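Local atomic coordinates of tryptophan synthase alpha chain (Campylobacter jejuni, PDB entry 3THA), a protein that probably cleaves indoleglycerol phosphate to indole and glyceraldehyde 3-phosphate as the alpha subunit of tryptophan synthase, in the last step of tryptophan biosynthesis. Residues K154-V157 and K158-V161; P123-S126 and F127-D131. All blocks are in the same frame, centred on the assembly; numbering follows the deposited sequence.

In the fold
The chain folds as a parallel eight-stranded barrel with helices around it. From the N terminus, contact 2 (123-131) comes first. It lies in the loop that leads out of strand 117-121 and closes a short turn just before helix 131-140. Strand 143-148 follows, and then contact 1 (154-161), which is a whole short helix leading on to strand 168-171. The two contacts are in series and neither encloses nor crosses the other. The centres of contacts 1 and 2 lie about 15 Å apart, yet the contacts touch. A salt bridge joins Glu128 to Arg156, and Phe127 packs on Arg156, Lys159 and Leu160. The loop before helix 131-140 is thereby tied to helix 154-161.

Contact 1: residues K154-V157 and K158-V161; sequences KERV and KKLV
Lys154 to Val157 accept, through their carbonyls, the backbone N-H groups of Lys158 to Val161, each four residues on. Lys158 N lies 3.0 Å from Lys154 O. Val161 N approaches Val157 O at 2.9 Å. The bond from Lys159 N to Glu155 O is longer, 3.2 Å.

The side chain of Arg156 packs on Leu160 through both its methylenes and its guanidinium. The arginine starts out away from the second half of the helix. A bend at chi2 (87°) then carries its outer part back over Leu160. Arg156 CG meets Leu160 CD1 at 3.7 Å. The other branch, Leu160 CD2, lies 4.1 Å above the plane of the Arg156 guanidinium, over the outer part of the group rather than its centre. On the same arginine, NH1 touches Lys159 CE at 3.4 Å, with the lysine chain passing at a slant. Arg156 NH1 also forms a salt bridge with Glu128 OE2, in the loop before helix 131-140. That bridge probably fixes the direction of the arginine tip and offsets its charge beside Lys159.

Another side of the helix is buried and carries valines. In Val161, CG2 stands between the backbone N and the carbonyl carbon (chi1 -54°), which sets it 3.1 Å from Val157 O. The same methyl has a looser contact with Val157 CG1, at 4.3 Å. Val157 also packs on Lys190, Glu193 and Ile194 of helix 180-195, and Val161 on Phe197.

Two turns of alpha helix are thus laid against a neighbouring helix. Helix 154-161 is the outer crossover of a beta-alpha-beta unit, between strands 143-148 and 168-171 of a TIM barrel.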
loop_
_atom_site.group_PDB
_atom_site.type_symbol
_atom_site.label_atom_id
_atom_site.label_comp_id
_atom_site.label_asym_id
_atom_site.label_seq_id
_atom_site.Cartn_x
_atom_site.Cartn_y
_atom_site.Cartn_z
ATOM N N LYS B 154 2.277 -12.835 -21.415
ATOM C CA LYS B 154 2.873 -12.228 -22.616
ATOM C C LYS B 154 1.856 -11.353 -23.338
ATOM O O LYS B 154 2.126 -10.181 -23.562
ATOM C CB LYS B 154 3.477 -13.267 -23.577
ATOM C CG LYS B 154 4.393 -12.622 -24.624
ATOM C CD LYS B 154 4.530 -13.440 -25.887
ATOM C CE LYS B 154 5.555 -14.567 -25.726
ATOM N NZ LYS B 154 5.204 -15.684 -26.637
ATOM N N GLU B 155 0.671 -11.901 -23.629
ATOM C CA GLU B 155 -0.377 -11.156 -24.331
ATOM C C GLU B 155 -0.899 -9.941 -23.536
ATOM O O GLU B 155 -1.297 -8.930 -24.111
ATOM C CB GLU B 155 -1.513 -12.091 -24.735
ATOM C CG GLU B 155 -2.454 -12.530 -23.592
ATOM C CD GLU B 155 -1.951 -13.745 -22.792
ATOM O OE1 GLU B 155 -0.814 -14.254 -23.085
ATOM O OE2 GLU B 155 -2.709 -14.181 -21.871
ATOM N N ARG B 156 -0.894 -10.025 -22.217
ATOM C CA ARG B 156 -1.333 -8.900 -21.413
ATOM C C ARG B 156 -0.255 -7.788 -21.463
ATOM O O ARG B 156 -0.554 -6.598 -21.407
ATOM C CB ARG B 156 -1.671 -9.384 -19.982
ATOM C CG ARG B 156 -1.963 -8.271 -18.957
ATOM C CD ARG B 156 -3.425 -7.843 -18.940
ATOM N NE ARG B 156 -3.687 -6.828 -17.918
ATOM C CZ ARG B 156 -4.636 -5.883 -17.999
ATOM N NH1 ARG B 156 -5.441 -5.806 -19.072
ATOM N NH2 ARG B 156 -4.781 -5.007 -16.999
ATOM N N VAL B 157 1.000 -8.188 -21.638
ATOM C CA VAL B 157 2.100 -7.226 -21.712
ATOM C C VAL B 157 2.053 -6.476 -23.052
ATOM O O VAL B 157 2.161 -5.248 -23.093
ATOM C CB VAL B 157 3.491 -7.934 -21.521
ATOM C CG1 VAL B 157 4.654 -7.003 -21.845
ATOM C CG2 VAL B 157 3.615 -8.516 -20.119
ATOM N N LYS B 158 1.920 -7.221 -24.140
ATOM C CA LYS B 158 1.765 -6.634 -25.476
ATOM C C LYS B 158 0.638 -5.580 -25.445
ATOM O O LYS B 158 0.824 -4.435 -25.863
ATOM C CB LYS B 158 1.531 -7.740 -26.515
ATOM C CG LYS B 158 1.121 -7.284 -27.912
ATOM C CD LYS B 158 1.475 -8.348 -28.982
ATOM C CE LYS B 158 0.816 -8.082 -30.354
ATOM N NZ LYS B 158 1.428 -6.955 -31.156
ATOM N N LYS B 159 -0.510 -5.957 -24.909
ATOM C CA LYS B 159 -1.616 -5.035 -24.769
ATOM C C LYS B 159 -1.351 -3.811 -23.839
ATOM O O LYS B 159 -1.773 -2.690 -24.150
ATOM C CB LYS B 159 -2.861 -5.819 -24.355
ATOM C CG LYS B 159 -3.973 -4.986 -23.826
ATOM C CD LYS B 159 -5.078 -5.837 -23.179
ATOM C CE LYS B 159 -5.983 -4.952 -22.283
ATOM N NZ LYS B 159 -6.656 -3.848 -23.066
ATOM N N LEU B 160 -0.646 -3.991 -22.722
ATOM C CA LEU B 160 -0.388 -2.848 -21.835
ATOM C C LEU B 160 0.641 -1.880 -22.407
ATOM O O LEU B 160 0.538 -0.657 -22.190
ATOM C CB LEU B 160 0.033 -3.316 -20.450
ATOM C CG LEU B 160 -1.120 -3.862 -19.601
ATOM C CD1 LEU B 160 -0.585 -4.832 -18.544
ATOM C CD2 LEU B 160 -1.928 -2.739 -18.931
ATOM N N VAL B 161 1.622 -2.398 -23.142
ATOM C CA VAL B 161 2.745 -1.545 -23.514
ATOM C C VAL B 161 2.714 -1.000 -24.929
ATOM O O VAL B 161 3.289 0.037 -25.203
ATOM C CB VAL B 161 4.125 -2.182 -23.218
ATOM C CG1 VAL B 161 4.197 -2.612 -21.767
ATOM C CG2 VAL B 161 4.410 -3.338 -24.141
#

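Contact 2: residues P123-S126 and F127-D131; sequences PELS and FEESD
Ser126 O is gripped by two donors from opposite faces of its carbonyl plane. Ser130 OG gives the shorter bond, 2.7 Å to Ser126 O. Ser130 is a buried residue, and this bond gives its hydroxyl an acceptor. Glu129 N gives the other, at 3.1 Å from Ser126 O, and stands 60° out of the plane.

Ser126 is held through its side chain as well. Its OG sits between the backbone N and the carbonyl carbon (chi1 73°). From there it donates to Glu129 OE2 at 3.2 Å, on the anti side of the carboxylate and 18° out of its plane. The bond from Glu129 N back to Ser126 O closes a beta turn. The bond from Ser130 N to Phe127 O repeats the step, so the chain winds as a short 3-10 segment in the loop between barrel strand 117-121 and helix 131-140.

Leu125 packs against the turn and on Leu133 of helix 131-140. Its CD1 rests on Glu129 CB at 3.7 Å, while CG and CD2 pass close to Ser130 OG. Asn98 of the second subunit, another copy of this chain, packs on Ser126 and Glu129 and donates a hydrogen bond to Glu124 O.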
loop_
_atom_site.group_PDB
_atom_site.type_symbol
_atom_site.label_atom_id
_atom_site.label_comp_id
_atom_site.label_asym_id
_atom_site.label_seq_id
_atom_site.Cartn_x
_atom_site.Cartn_y
_atom_site.Cartn_z
ATOM N N PRO B 123 -0.524 3.595 -7.842
ATOM C CA PRO B 123 -0.538 2.252 -7.351
ATOM C C PRO B 123 -1.969 1.827 -7.187
ATOM O O PRO B 123 -2.812 2.622 -6.698
ATOM C CB PRO B 123 0.095 2.383 -5.922
ATOM C CG PRO B 123 0.938 3.584 -6.036
ATOM C CD PRO B 123 0.172 4.514 -6.910
ATOM N N GLU B 124 -2.193 0.556 -7.515
ATOM C CA GLU B 124 -3.449 -0.137 -7.346
ATOM C C GLU B 124 -4.585 0.427 -8.219
ATOM O O GLU B 124 -5.749 -0.016 -8.094
ATOM C CB GLU B 124 -3.842 -0.254 -5.878
ATOM C CG GLU B 124 -2.675 -0.638 -4.931
ATOM C CD GLU B 124 -2.125 -2.061 -5.127
ATOM O OE1 GLU B 124 -2.672 -2.838 -5.972
ATOM O OE2 GLU B 124 -1.126 -2.372 -4.426
ATOM N N LEU B 125 -4.249 1.341 -9.136
ATOM C CA LEU B 125 -5.204 1.681 -10.184
ATOM C C LEU B 125 -4.941 0.732 -11.335
ATOM O O LEU B 125 -3.963 0.901 -12.056
ATOM C CB LEU B 125 -5.084 3.127 -10.632
ATOM C CG LEU B 125 -6.169 3.665 -11.570
ATOM C CD1 LEU B 125 -7.492 3.797 -10.834
ATOM C CD2 LEU B 125 -5.739 5.014 -12.088
ATOM N N SER B 126 -5.777 -0.284 -11.501
ATOM C CA SER B 126 -5.591 -1.194 -12.636
ATOM C C SER B 126 -5.883 -0.491 -13.972
ATOM O O SER B 126 -6.522 0.580 -14.025
ATOM C CB SER B 126 -6.505 -2.424 -12.539
ATOM O OG SER B 126 -7.831 -2.028 -12.831
ATOM N N PHE B 127 -5.431 -1.113 -15.058
ATOM C CA PHE B 127 -5.604 -0.506 -16.369
ATOM C C PHE B 127 -7.087 -0.245 -16.696
ATOM O O PHE B 127 -7.472 0.808 -17.234
ATOM C CB PHE B 127 -4.989 -1.400 -17.431
ATOM C CG PHE B 127 -5.224 -0.899 -18.825
ATOM C CD1 PHE B 127 -6.308 -1.383 -19.577
ATOM C CD2 PHE B 127 -4.406 0.113 -19.361
ATOM C CE1 PHE B 127 -6.547 -0.893 -20.859
ATOM C CE2 PHE B 127 -4.634 0.619 -20.648
ATOM C CZ PHE B 127 -5.708 0.117 -21.403
ATOM N N GLU B 128 -7.901 -1.234 -16.382
ATOM C CA GLU B 128 -9.328 -1.195 -16.631
ATOM C C GLU B 128 -10.047 -0.035 -15.915
ATOM O O GLU B 128 -11.114 0.392 -16.389
ATOM C CB GLU B 128 -9.940 -2.533 -16.214
ATOM C CG GLU B 128 -9.626 -3.690 -17.202
ATOM C CD GLU B 128 -8.267 -4.424 -16.941
ATOM O OE1 GLU B 128 -7.497 -4.066 -15.992
ATOM O OE2 GLU B 128 -7.984 -5.383 -17.723
ATOM N N GLU B 129 -9.476 0.451 -14.794
ATOM C CA GLU B 129 -10.077 1.527 -13.998
ATOM C C GLU B 129 -9.577 2.867 -14.459
ATOM O O GLU B 129 -10.111 3.900 -14.082
ATOM C CB GLU B 129 -9.731 1.390 -12.514
ATOM C CG GLU B 129 -10.537 0.394 -11.740
ATOM C CD GLU B 129 -9.968 0.193 -10.343
ATOM O OE1 GLU B 129 -10.276 1.000 -9.420
ATOM O OE2 GLU B 129 -9.190 -0.772 -10.173
ATOM N N SER B 130 -8.545 2.843 -15.284
ATOM C CA SER B 130 -7.815 4.047 -15.644
ATOM C C SER B 130 -8.454 5.003 -16.634
ATOM O O SER B 130 -7.941 6.102 -16.819
ATOM C CB SER B 130 -6.440 3.645 -16.164
ATOM O OG SER B 130 -5.724 2.945 -15.149
ATOM N N ASP B 131 -9.563 4.614 -17.262
ATOM C CA ASP B 131 -10.014 5.257 -18.506
ATOM C C ASP B 131 -10.093 6.764 -18.394
ATOM O O ASP B 131 -9.591 7.463 -19.254
ATOM C CB ASP B 131 -11.344 4.634 -19.048
ATOM C CG ASP B 131 -11.202 3.120 -19.347
ATOM O OD1 ASP B 131 -10.074 2.563 -19.148
ATOM O OD2 ASP B 131 -12.202 2.466 -19.745
#